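Local coordinates for protein endo-beta-1,2-glucanase (Talaromyces funiculosus, PDB 6IMV) that hydrolyses internal beta-1,2-glucosidic linkages of beta-1,2-glucans, acting as a fungal endo-beta-1,2-glucanase, at residues A[50-58]-A[119-129]; A[245-256]-A[272-280]. All blocks are in the same frame, centred on the assembly; numbering follows the deposited sequence.

In the fold
Interactions 1 and 2 are separate sites, their centres 31 Å apart, and share no helix or strand. Interaction 1 (50-58 with 119-129) lays the turn between strands 51-52 and 57-64 on helix 112-133; helix side chains grip backbone carbonyls on its buried side, a methionine and a threonine methyl pack beside them, and S53 and G54 are exposed. Interaction 2 (245-256 with 272-280) joins the loop and first turns of helix 252-261 to the end of helix 266-276 and the 3-10 turn after it. A lysine-glutamate salt bridge and a tryptophan pair are buried, while N246 and Q279, joined by a hydrogen bond, are partly exposed near bound sugars.

Interaction 1: residues A[50-58]-A[119-129]; sequences SYNSGNGMS and IMDTKLQTYLR
K123 NZ is gripped by three acceptors: the backbone oxygen G56 O at 2.7 Å, the carboxylate oxygen OE1 of E83 and the amide oxygen OE1 of Q86, both from helix 80-94. The lysine chain bends over its last two torsions to lie against the G56 carbonyl, and the ammonium meets that oxygen in the carbonyl plane. One residue earlier, N55 O takes the hydroxyl of T126 on a lone pair, with OG1 at 2.6 Å and a C=O...donor angle of 121°. T126 has OG1 anti to its carbonyl carbon (chi1 -54°), which turns the hydroxyl to N55 and leaves CG2 for M57, whose CG lies 3.6 Å from that methyl. R129 NH2 adds a weak bond to the same OG1, while R129 NE is salt-bridged to D150.

The turn itself is a hairpin closed by a G1 beta bulge, G56 and M57 both facing N52, with Asx turns at N52 and N55. G56 has phi 75°, a conformation that favours glycine, and a beta carbon on it would collide with K123 N and I119 O; the bare backbone can therefore sit directly on the helix. T122 CG2 presses on the turn beside it, 3.5 Å from G54 O.

M57 brings SD to the edge of the Y127 ring, 3.6 Å from CE1, a Met-aromatic contact in the ring plane. Y127 OH is held by E83, the carboxylate that also binds K123 and S58 OG. At the other end of the contact I119 CD1 approaches the phenol end of Y51, 3.7 Å from OH, the two side chains crossing at about a right angle.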
loop_
_atom_site.group_PDB
_atom_site.type_symbol
_atom_site.label_atom_id
_atom_site.label_comp_id
_atom_site.label_asym_id
_atom_site.label_seq_id
_atom_site.Cartn_x
_atom_site.Cartn_y
_atom_site.Cartn_z
ATOM N N SER A 50 -14.050 -3.588 -7.084
ATOM C CA SER A 50 -13.057 -2.963 -6.198
ATOM C C SER A 50 -13.694 -1.917 -5.275
ATOM O O SER A 50 -13.078 -1.543 -4.278
ATOM C CB SER A 50 -11.933 -2.339 -6.983
ATOM O OG SER A 50 -12.400 -1.253 -7.776
ATOM N N TYR A 51 -14.883 -1.403 -5.622
ATOM C CA TYR A 51 -15.539 -0.425 -4.780
ATOM C C TYR A 51 -17.058 -0.468 -4.978
ATOM O O TYR A 51 -17.580 -1.101 -5.890
ATOM C CB TYR A 51 -14.954 0.970 -5.020
ATOM C CG TYR A 51 -15.387 1.651 -6.295
ATOM C CD1 TYR A 51 -14.889 1.263 -7.532
ATOM C CD2 TYR A 51 -16.277 2.711 -6.258
ATOM C CE1 TYR A 51 -15.270 1.908 -8.698
ATOM C CE2 TYR A 51 -16.687 3.351 -7.416
ATOM C CZ TYR A 51 -16.181 2.947 -8.638
ATOM O OH TYR A 51 -16.592 3.599 -9.755
ATOM N N ASN A 52 -17.747 0.196 -4.054
ATOM C CA ASN A 52 -19.185 0.391 -4.074
ATOM C C ASN A 52 -19.443 1.803 -4.613
ATOM O O ASN A 52 -19.142 2.760 -3.943
ATOM C CB ASN A 52 -19.750 0.170 -2.668
ATOM C CG ASN A 52 -21.256 0.309 -2.570
ATOM O OD1 ASN A 52 -21.879 0.961 -3.409
ATOM N ND2 ASN A 52 -21.836 -0.281 -1.533
ATOM N N SER A 53 -19.981 1.917 -5.833
ATOM C CA SER A 53 -20.216 3.229 -6.460
ATOM C C SER A 53 -21.334 4.000 -5.746
ATOM O O SER A 53 -21.423 5.226 -5.862
ATOM C CB SER A 53 -20.508 3.079 -7.921
ATOM O OG SER A 53 -21.536 2.131 -8.111
ATOM N N GLY A 54 -22.182 3.291 -4.996
ATOM C CA GLY A 54 -23.256 3.915 -4.242
ATOM C C GLY A 54 -22.751 4.777 -3.095
ATOM O O GLY A 54 -23.321 5.830 -2.816
ATOM N N ASN A 55 -21.709 4.319 -2.388
ATOM C CA ASN A 55 -21.201 5.050 -1.212
ATOM C C ASN A 55 -19.736 5.486 -1.407
ATOM O O ASN A 55 -19.174 6.139 -0.537
ATOM C CB ASN A 55 -21.402 4.237 0.070
ATOM C CG ASN A 55 -20.634 2.931 0.080
ATOM O OD1 ASN A 55 -19.729 2.730 -0.731
ATOM N ND2 ASN A 55 -20.981 2.053 1.010
ATOM N N GLY A 56 -19.133 5.128 -2.541
ATOM C CA GLY A 56 -17.780 5.553 -2.894
ATOM C C GLY A 56 -16.698 4.819 -2.112
ATOM O O GLY A 56 -15.551 5.240 -2.131
ATOM N N MET A 57 -17.053 3.721 -1.440
ATOM C CA MET A 57 -16.142 3.025 -0.532
ATOM C C MET A 57 -15.485 1.835 -1.238
ATOM O O MET A 57 -16.132 1.148 -2.028
ATOM C CB MET A 57 -16.890 2.517 0.706
ATOM C CG MET A 57 -17.494 3.631 1.551
ATOM S SD MET A 57 -16.255 4.784 2.197
ATOM C CE MET A 57 -15.149 3.687 3.076
ATOM N N SER A 58 -14.206 1.591 -0.912
ATOM C CA SER A 58 -13.477 0.434 -1.409
ATOM C C SER A 58 -14.077 -0.844 -0.816
ATOM O O SER A 58 -14.612 -0.835 0.291
ATOM C CB SER A 58 -11.996 0.511 -1.119
ATOM O OG SER A 58 -11.726 0.435 0.268
ATOM N N ILE A 119 -16.283 10.411 -7.083
ATOM C CA ILE A 119 -16.207 9.301 -6.140
ATOM C C ILE A 119 -15.758 9.831 -4.766
ATOM O O ILE A 119 -16.278 9.412 -3.734
ATOM C CB ILE A 119 -15.304 8.164 -6.666
ATOM C CG1 ILE A 119 -15.884 7.521 -7.930
ATOM C CG2 ILE A 119 -15.076 7.126 -5.579
ATOM C CD1 ILE A 119 -14.894 6.698 -8.730
ATOM N N MET A 120 -14.805 10.766 -4.753
ATOM C CA MET A 120 -14.270 11.296 -3.494
ATOM C C MET A 120 -15.336 12.124 -2.757
ATOM O O MET A 120 -15.338 12.176 -1.530
ATOM C CB MET A 120 -13.019 12.140 -3.731
ATOM C CG MET A 120 -11.777 11.305 -3.985
ATOM S SD MET A 120 -11.307 10.337 -2.530
ATOM C CE MET A 120 -10.500 11.580 -1.522
ATOM N N ASP A 121 -16.256 12.734 -3.514
ATOM C CA ASP A 121 -17.378 13.464 -2.945
ATOM C C ASP A 121 -18.330 12.476 -2.264
ATOM O O ASP A 121 -18.671 12.631 -1.100
ATOM C CB ASP A 121 -18.079 14.302 -4.013
ATOM C CG ASP A 121 -19.151 15.213 -3.432
ATOM O OD1 ASP A 121 -19.950 14.722 -2.644
ATOM O OD2 ASP A 121 -19.152 16.410 -3.749
ATOM N N THR A 122 -18.741 11.447 -3.007
ATOM C CA THR A 122 -19.601 10.386 -2.471
ATOM C C THR A 122 -18.938 9.750 -1.244
ATOM O O THR A 122 -19.596 9.536 -0.229
ATOM C CB THR A 122 -19.906 9.320 -3.532
ATOM O OG1 THR A 122 -20.426 9.989 -4.678
ATOM C CG2 THR A 122 -20.894 8.278 -3.069
ATOM N N LYS A 123 -17.634 9.461 -1.354
ATOM C CA LYS A 123 -16.867 8.787 -0.290
ATOM C C LYS A 123 -16.913 9.620 0.991
ATOM O O LYS A 123 -17.187 9.069 2.054
ATOM C CB LYS A 123 -15.414 8.550 -0.713
ATOM C CG LYS A 123 -14.508 7.946 0.356
ATOM C CD LYS A 123 -13.040 7.917 -0.033
ATOM C CE LYS A 123 -12.727 6.988 -1.191
ATOM N NZ LYS A 123 -13.142 5.595 -0.923
ATOM N N LEU A 124 -16.654 10.933 0.880
ATOM C CA LEU A 124 -16.619 11.815 2.044
ATOM C C LEU A 124 -17.973 11.778 2.767
ATOM O O LEU A 124 -18.017 11.721 3.991
ATOM C CB LEU A 124 -16.283 13.250 1.625
ATOM C CG LEU A 124 -16.200 14.248 2.787
ATOM C CD1 LEU A 124 -15.248 13.758 3.879
ATOM C CD2 LEU A 124 -15.773 15.615 2.303
ATOM N N GLN A 125 -19.065 11.832 1.994
ATOM C CA GLN A 125 -20.420 11.767 2.558
ATOM C C GLN A 125 -20.535 10.517 3.454
ATOM O O GLN A 125 -21.018 10.600 4.577
ATOM C CB GLN A 125 -21.478 11.793 1.452
ATOM C CG GLN A 125 -21.551 13.125 0.723
ATOM C CD GLN A 125 -22.582 13.153 -0.379
ATOM O OE1 GLN A 125 -23.725 12.752 -0.203
ATOM N NE2 GLN A 125 -22.182 13.652 -1.535
ATOM N N THR A 126 -20.042 9.373 2.957
ATOM C CA THR A 126 -20.096 8.099 3.669
ATOM C C THR A 126 -19.241 8.143 4.945
ATOM O O THR A 126 -19.687 7.671 6.011
ATOM C CB THR A 126 -19.669 6.947 2.757
ATOM O OG1 THR A 126 -20.478 7.016 1.575
ATOM C CG2 THR A 126 -19.801 5.600 3.431
ATOM N N TYR A 127 -18.023 8.697 4.842
ATOM C CA TYR A 127 -17.131 8.890 5.989
ATOM C C TYR A 127 -17.863 9.666 7.093
ATOM O O TYR A 127 -17.750 9.326 8.264
ATOM C CB TYR A 127 -15.864 9.661 5.600
ATOM C CG TYR A 127 -14.721 8.873 5.001
ATOM C CD1 TYR A 127 -14.924 7.825 4.110
ATOM C CD2 TYR A 127 -13.412 9.245 5.262
ATOM C CE1 TYR A 127 -13.855 7.141 3.544
ATOM C CE2 TYR A 127 -12.332 8.576 4.706
ATOM C CZ TYR A 127 -12.553 7.522 3.840
ATOM O OH TYR A 127 -11.480 6.880 3.301
ATOM N N LEU A 128 -18.598 10.717 6.700
ATOM C CA LEU A 128 -19.235 11.632 7.649
ATOM C C LEU A 128 -20.458 10.969 8.311
ATOM O O LEU A 128 -20.680 11.175 9.505
ATOM C CB LEU A 128 -19.612 12.938 6.935
ATOM C CG LEU A 128 -18.446 13.820 6.469
ATOM C CD1 LEU A 128 -18.935 15.184 6.006
ATOM C CD2 LEU A 128 -17.387 14.007 7.545
ATOM N N ARG A 129 -21.229 10.172 7.559
ATOM C CA ARG A 129 -22.346 9.381 8.113
ATOM C C ARG A 129 -21.805 8.365 9.131
ATOM O O ARG A 129 -22.418 8.124 10.174
ATOM C CB ARG A 129 -23.129 8.655 7.012
ATOM C CG ARG A 129 -23.937 9.562 6.091
ATOM C CD ARG A 129 -24.956 8.787 5.256
ATOM N NE ARG A 129 -24.391 7.671 4.492
ATOM C CZ ARG A 129 -23.784 7.780 3.308
ATOM N NH1 ARG A 129 -23.644 8.966 2.732
ATOM N NH2 ARG A 129 -23.334 6.696 2.692
#

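Interaction 2: residues A[245-256]-A[272-280]; sequences LNDPYEGELFTW and LWEYKRPQL. With GLC (alpha-D-glucopyranose), chain D; NAG (2-acetamido-2-deoxy-beta-D-glucopyranose), chain H.
K276 threads between the loop and helix of 245-256. Its CB and CG run past the backbone of N246, CG lying 3.7 Å from N246 O. CD slides alongside T255 in the opposite direction, 3.8 Å from CG2, and lies over one face of the W273 ring, toward its rim. Bends at the third and fourth torsions then carry CE toward E252 and deliver NZ to E252 OE2 at 2.8 Å, a salt bridge on the anti lone pair. E252 is extended beyond CG, which brings OE2 across to the lysine while OE1 is held by K308 and Y314. NZ also donates to water 2, itself bonded to T255 OG1. Shortening K276 to an alanine would probably leave E252 OE2 and water 2 without their lysine, though OE1 would keep K308, and open a gap beside T255 and W273.

The short helical segments 252-256 and 272-276 run nearly antiparallel, at 159°. Between them W273 brings CZ2 over one face of W256, 3.4 Å from CH2, with the planes at 55°. Nearer the surface, Q279 NE2 donates to N246 O at 2.9 Å. Q279 OE1 accepts from NAG O6 at 2.6 Å. P248 packs its CG on L280 CD1, and water 1 links Y249 OH to Q279 O.

Residues 247-250 face a bound alpha-D-glucopyranose, probably one unit of the sophorose in this complex. D247 OD2 accepts from GLC O6 at 2.6 Å, its OD1 closes an Asx turn with Y249 N, and E250 takes sugar O3 and O4 on its two carboxylate oxygens. This sugar-contacting loop is thus joined through N246 O to Q279, in the 3-10 turn after helix 266-276, while a buried salt bridge, probably little weakened by solvent, ties the start of helix 252-261 to that helix's end.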
loop_
_atom_site.group_PDB
_atom_site.type_symbol
_atom_site.label_atom_id
_atom_site.label_comp_id
_atom_site.label_asym_id
_atom_site.label_seq_id
_atom_site.Cartn_x
_atom_site.Cartn_y
_atom_site.Cartn_z
ATOM N N LEU A 245 3.023 0.875 17.641
ATOM C CA LEU A 245 3.629 1.347 16.409
ATOM C C LEU A 245 5.014 1.900 16.751
ATOM O O LEU A 245 5.140 3.075 17.056
ATOM C CB LEU A 245 2.730 2.424 15.793
ATOM C CG LEU A 245 1.336 1.954 15.396
ATOM C CD1 LEU A 245 0.600 3.032 14.626
ATOM C CD2 LEU A 245 1.411 0.679 14.570
ATOM N N ASN A 246 6.029 1.026 16.722
ATOM C CA ASN A 246 7.358 1.378 17.229
ATOM C C ASN A 246 8.466 0.968 16.250
ATOM O O ASN A 246 9.643 0.870 16.650
ATOM C CB ASN A 246 7.600 0.742 18.598
ATOM C CG ASN A 246 7.691 -0.767 18.547
ATOM O OD1 ASN A 246 7.297 -1.384 17.559
ATOM N ND2 ASN A 246 8.242 -1.364 19.592
ATOM N N ASP A 247 8.123 0.780 14.970
ATOM C CA ASP A 247 9.096 0.264 14.010
ATOM C C ASP A 247 9.135 1.132 12.750
ATOM O O ASP A 247 8.312 2.022 12.570
ATOM C CB ASP A 247 8.809 -1.214 13.748
ATOM C CG ASP A 247 7.486 -1.475 13.051
ATOM O OD1 ASP A 247 7.121 -0.685 12.156
ATOM O OD2 ASP A 247 6.850 -2.477 13.395
ATOM N N PRO A 248 10.107 0.912 11.836
ATOM C CA PRO A 248 10.231 1.737 10.634
ATOM C C PRO A 248 9.318 1.368 9.446
ATOM O O PRO A 248 9.506 1.898 8.332
ATOM C CB PRO A 248 11.694 1.574 10.199
ATOM C CG PRO A 248 12.276 0.460 11.062
ATOM C CD PRO A 248 11.171 -0.092 11.938
ATOM N N TYR A 249 8.332 0.500 9.667
ATOM C CA TYR A 249 7.458 0.022 8.580
ATOM C C TYR A 249 6.258 0.984 8.488
ATOM O O TYR A 249 6.408 2.161 8.774
ATOM C CB TYR A 249 7.222 -1.484 8.759
ATOM C CG TYR A 249 8.477 -2.195 9.206
ATOM C CD1 TYR A 249 9.659 -2.097 8.483
ATOM C CD2 TYR A 249 8.518 -2.883 10.405
ATOM C CE1 TYR A 249 10.835 -2.690 8.929
ATOM C CE2 TYR A 249 9.683 -3.470 10.872
ATOM C CZ TYR A 249 10.847 -3.378 10.132
ATOM O OH TYR A 249 11.990 -3.967 10.596
ATOM N N GLU A 250 5.090 0.501 8.048
ATOM C CA GLU A 250 4.026 1.388 7.545
ATOM C C GLU A 250 3.461 2.255 8.669
ATOM O O GLU A 250 2.965 3.353 8.411
ATOM C CB GLU A 250 2.876 0.613 6.898
ATOM C CG GLU A 250 3.312 -0.545 6.024
ATOM C CD GLU A 250 3.245 -1.865 6.760
ATOM O OE1 GLU A 250 4.242 -2.211 7.434
ATOM O OE2 GLU A 250 2.158 -2.501 6.721
ATOM N N GLY A 251 3.553 1.761 9.909
ATOM C CA GLY A 251 3.064 2.460 11.078
ATOM C C GLY A 251 3.774 3.782 11.327
ATOM O O GLY A 251 3.262 4.638 12.052
ATOM N N GLU A 252 4.944 3.973 10.714
ATOM C CA GLU A 252 5.705 5.207 10.905
ATOM C C GLU A 252 4.926 6.422 10.382
ATOM O O GLU A 252 5.111 7.544 10.881
ATOM C CB GLU A 252 7.081 5.108 10.255
ATOM C CG GLU A 252 8.018 6.215 10.695
ATOM C CD GLU A 252 9.455 5.932 10.314
ATOM O OE1 GLU A 252 9.856 6.341 9.202
ATOM O OE2 GLU A 252 10.147 5.255 11.103
ATOM N N LEU A 253 4.057 6.209 9.396
ATOM C CA LEU A 253 3.216 7.293 8.863
ATOM C C LEU A 253 2.367 7.891 9.991
ATOM O O LEU A 253 2.221 9.117 10.081
ATOM C CB LEU A 253 2.342 6.763 7.723
ATOM C CG LEU A 253 3.080 6.424 6.427
ATOM C CD1 LEU A 253 2.092 5.992 5.355
ATOM C CD2 LEU A 253 3.916 7.602 5.946
ATOM N N PHE A 254 1.843 7.028 10.868
ATOM C CA PHE A 254 1.002 7.494 11.948
ATOM C C PHE A 254 1.828 8.263 12.983
ATOM O O PHE A 254 1.344 9.262 13.527
ATOM C CB PHE A 254 0.231 6.358 12.623
ATOM C CG PHE A 254 -0.872 6.911 13.482
ATOM C CD1 PHE A 254 -2.031 7.389 12.904
ATOM C CD2 PHE A 254 -0.697 7.076 14.846
ATOM C CE1 PHE A 254 -3.029 7.960 13.679
ATOM C CE2 PHE A 254 -1.701 7.639 15.618
ATOM C CZ PHE A 254 -2.857 8.079 15.034
ATOM N N THR A 255 3.055 7.806 13.251
ATOM C CA THR A 255 3.978 8.530 14.127
ATOM C C THR A 255 4.066 10.003 13.703
ATOM O O THR A 255 3.950 10.894 14.546
ATOM C CB THR A 255 5.381 7.916 14.134
ATOM O OG1 THR A 255 5.270 6.536 14.475
ATOM C CG2 THR A 255 6.313 8.594 15.112
ATOM N N TRP A 256 4.275 10.241 12.404
ATOM C CA TRP A 256 4.402 11.593 11.860
ATOM C C TRP A 256 3.118 12.396 12.085
ATOM O O TRP A 256 3.184 13.620 12.312
ATOM C CB TRP A 256 4.755 11.570 10.374
ATOM C CG TRP A 256 6.159 11.141 10.073
ATOM C CD1 TRP A 256 6.538 10.047 9.353
ATOM C CD2 TRP A 256 7.372 11.824 10.444
ATOM N NE1 TRP A 256 7.902 9.999 9.255
ATOM C CE2 TRP A 256 8.442 11.077 9.905
ATOM C CE3 TRP A 256 7.661 12.993 11.158
ATOM C CZ2 TRP A 256 9.771 11.451 10.077
ATOM C CZ3 TRP A 256 8.978 13.368 11.330
ATOM C CH2 TRP A 256 10.015 12.606 10.791
ATOM N N LEU A 272 8.773 9.581 21.146
ATOM C CA LEU A 272 8.327 8.806 19.977
ATOM C C LEU A 272 9.539 8.161 19.289
ATOM O O LEU A 272 9.545 6.970 19.032
ATOM C CB LEU A 272 7.586 9.711 18.984
ATOM C CG LEU A 272 6.174 10.151 19.370
ATOM C CD1 LEU A 272 5.601 11.070 18.297
ATOM C CD2 LEU A 272 5.256 8.956 19.588
ATOM N N TRP A 273 10.561 8.973 19.001
ATOM C CA TRP A 273 11.704 8.522 18.213
ATOM C C TRP A 273 12.646 7.663 19.061
ATOM O O TRP A 273 13.220 6.697 18.563
ATOM C CB TRP A 273 12.398 9.709 17.547
ATOM C CG TRP A 273 11.504 10.299 16.503
ATOM C CD1 TRP A 273 10.761 11.435 16.608
ATOM C CD2 TRP A 273 11.210 9.741 15.209
ATOM N NE1 TRP A 273 10.032 11.629 15.463
ATOM C CE2 TRP A 273 10.289 10.612 14.586
ATOM C CE3 TRP A 273 11.660 8.618 14.503
ATOM C CZ2 TRP A 273 9.796 10.382 13.304
ATOM C CZ3 TRP A 273 11.175 8.392 13.230
ATOM C CH2 TRP A 273 10.249 9.263 12.643
ATOM N N GLU A 274 12.734 7.974 20.355
ATOM C CA GLU A 274 13.558 7.210 21.270
ATOM C C GLU A 274 13.009 5.786 21.390
ATOM O O GLU A 274 13.754 4.824 21.310
ATOM C CB GLU A 274 13.595 7.888 22.636
ATOM C CG GLU A 274 14.577 7.242 23.591
ATOM C CD GLU A 274 14.698 7.963 24.922
ATOM O OE1 GLU A 274 14.334 9.164 24.977
ATOM O OE2 GLU A 274 15.146 7.321 25.895
ATOM N N TYR A 275 11.693 5.671 21.577
ATOM C CA TYR A 275 11.054 4.389 21.773
ATOM C C TYR A 275 11.125 3.557 20.483
ATOM O O TYR A 275 11.114 2.333 20.533
ATOM C CB TYR A 275 9.608 4.568 22.236
ATOM C CG TYR A 275 8.980 3.274 22.671
ATOM C CD1 TYR A 275 9.377 2.668 23.853
ATOM C CD2 TYR A 275 8.041 2.627 21.890
ATOM C CE1 TYR A 275 8.835 1.462 24.264
ATOM C CE2 TYR A 275 7.478 1.428 22.289
ATOM C CZ TYR A 275 7.876 0.847 23.481
ATOM O OH TYR A 275 7.343 -0.336 23.884
ATOM N N LYS A 276 11.185 4.243 19.336
ATOM C CA LYS A 276 11.247 3.614 18.020
ATOM C C LYS A 276 12.657 3.096 17.710
ATOM O O LYS A 276 12.797 2.165 16.932
ATOM C CB LYS A 276 10.799 4.604 16.938
ATOM C CG LYS A 276 9.302 4.601 16.647
ATOM C CD LYS A 276 8.834 5.772 15.803
ATOM C CE LYS A 276 9.499 5.824 14.441
ATOM N NZ LYS A 276 9.297 4.578 13.671
ATOM N N ARG A 277 13.681 3.701 18.325
ATOM C CA ARG A 277 15.084 3.607 17.863
ATOM C C ARG A 277 15.580 2.161 17.823
ATOM O O ARG A 277 16.262 1.778 16.875
ATOM C CB ARG A 277 15.996 4.473 18.742
ATOM C CG ARG A 277 17.229 5.018 18.026
ATOM C CD ARG A 277 17.803 6.269 18.681
ATOM N NE ARG A 277 16.973 7.444 18.415
ATOM C CZ ARG A 277 16.736 8.427 19.279
ATOM N NH1 ARG A 277 17.129 8.312 20.535
ATOM N NH2 ARG A 277 16.103 9.515 18.877
ATOM N N PRO A 278 15.304 1.310 18.840
ATOM C CA PRO A 278 15.797 -0.067 18.818
ATOM C C PRO A 278 15.244 -0.936 17.671
ATOM O O PRO A 278 15.777 -2.011 17.427
ATOM C CB PRO A 278 15.344 -0.639 20.177
ATOM C CG PRO A 278 15.103 0.585 21.050
ATOM C CD PRO A 278 14.581 1.631 20.086
ATOM N N GLN A 279 14.179 -0.488 16.995
ATOM C CA GLN A 279 13.572 -1.267 15.902
ATOM C C GLN A 279 14.165 -0.850 14.545
ATOM O O GLN A 279 13.841 -1.467 13.525
ATOM C CB GLN A 279 12.051 -1.120 15.924
ATOM C CG GLN A 279 11.367 -1.927 17.022
ATOM C CD GLN A 279 11.671 -1.443 18.419
ATOM O OE1 GLN A 279 12.237 -2.166 19.228
ATOM N NE2 GLN A 279 11.317 -0.204 18.713
ATOM N N LEU A 280 14.997 0.201 14.536
ATOM C CA LEU A 280 15.720 0.654 13.340
ATOM C C LEU A 280 17.133 0.063 13.373
ATOM O O LEU A 280 17.962 0.504 14.159
ATOM C CB LEU A 280 15.751 2.186 13.313
ATOM C CG LEU A 280 16.340 2.823 12.052
ATOM C CD1 LEU A 280 15.524 2.444 10.826
ATOM C CD2 LEU A 280 16.437 4.335 12.191
HETATM C C1 GLC D . 1.659 -5.827 11.730
HETATM C C2 GLC D . 1.049 -5.010 10.613
HETATM C C3 GLC D . 1.925 -5.050 9.375
HETATM C C4 GLC D . 3.307 -4.521 9.715
HETATM C C5 GLC D . 3.888 -5.352 10.860
HETATM C C6 GLC D . 5.215 -4.776 11.347
HETATM O O1 GLC D . 1.607 -7.202 11.294
HETATM O O2 GLC D . -0.226 -5.589 10.295
HETATM O O3 GLC D . 1.375 -4.267 8.316
HETATM O O4 GLC D . 4.136 -4.543 8.546
HETATM O O5 GLC D . 2.986 -5.381 11.973
HETATM O O6 GLC D . 5.039 -3.450 11.856
HETATM C C1 NAG H . 12.791 -8.406 16.884
HETATM C C2 NAG H . 14.118 -8.848 17.497
HETATM C C3 NAG H . 14.012 -8.691 19.007
HETATM C C4 NAG H . 13.752 -7.221 19.322
HETATM C C5 NAG H . 12.372 -6.868 18.751
HETATM C C6 NAG H . 11.957 -5.423 19.011
HETATM C C7 NAG H . 15.330 -10.606 16.268
HETATM C C8 NAG H . 15.455 -12.072 16.036
HETATM N N2 NAG H . 14.427 -10.229 17.169
HETATM O O3 NAG H . 15.231 -9.111 19.596
HETATM O O4 NAG H . 13.889 -6.972 20.727
HETATM O O5 NAG H . 12.430 -7.084 17.334
HETATM O O6 NAG H . 13.036 -4.536 18.674
HETATM O O7 NAG H . 16.006 -9.816 15.644
HETATM O O HOH W 1 12.818 -3.985 13.364
HETATM O O HOH W 2 6.549 4.227 14.067
#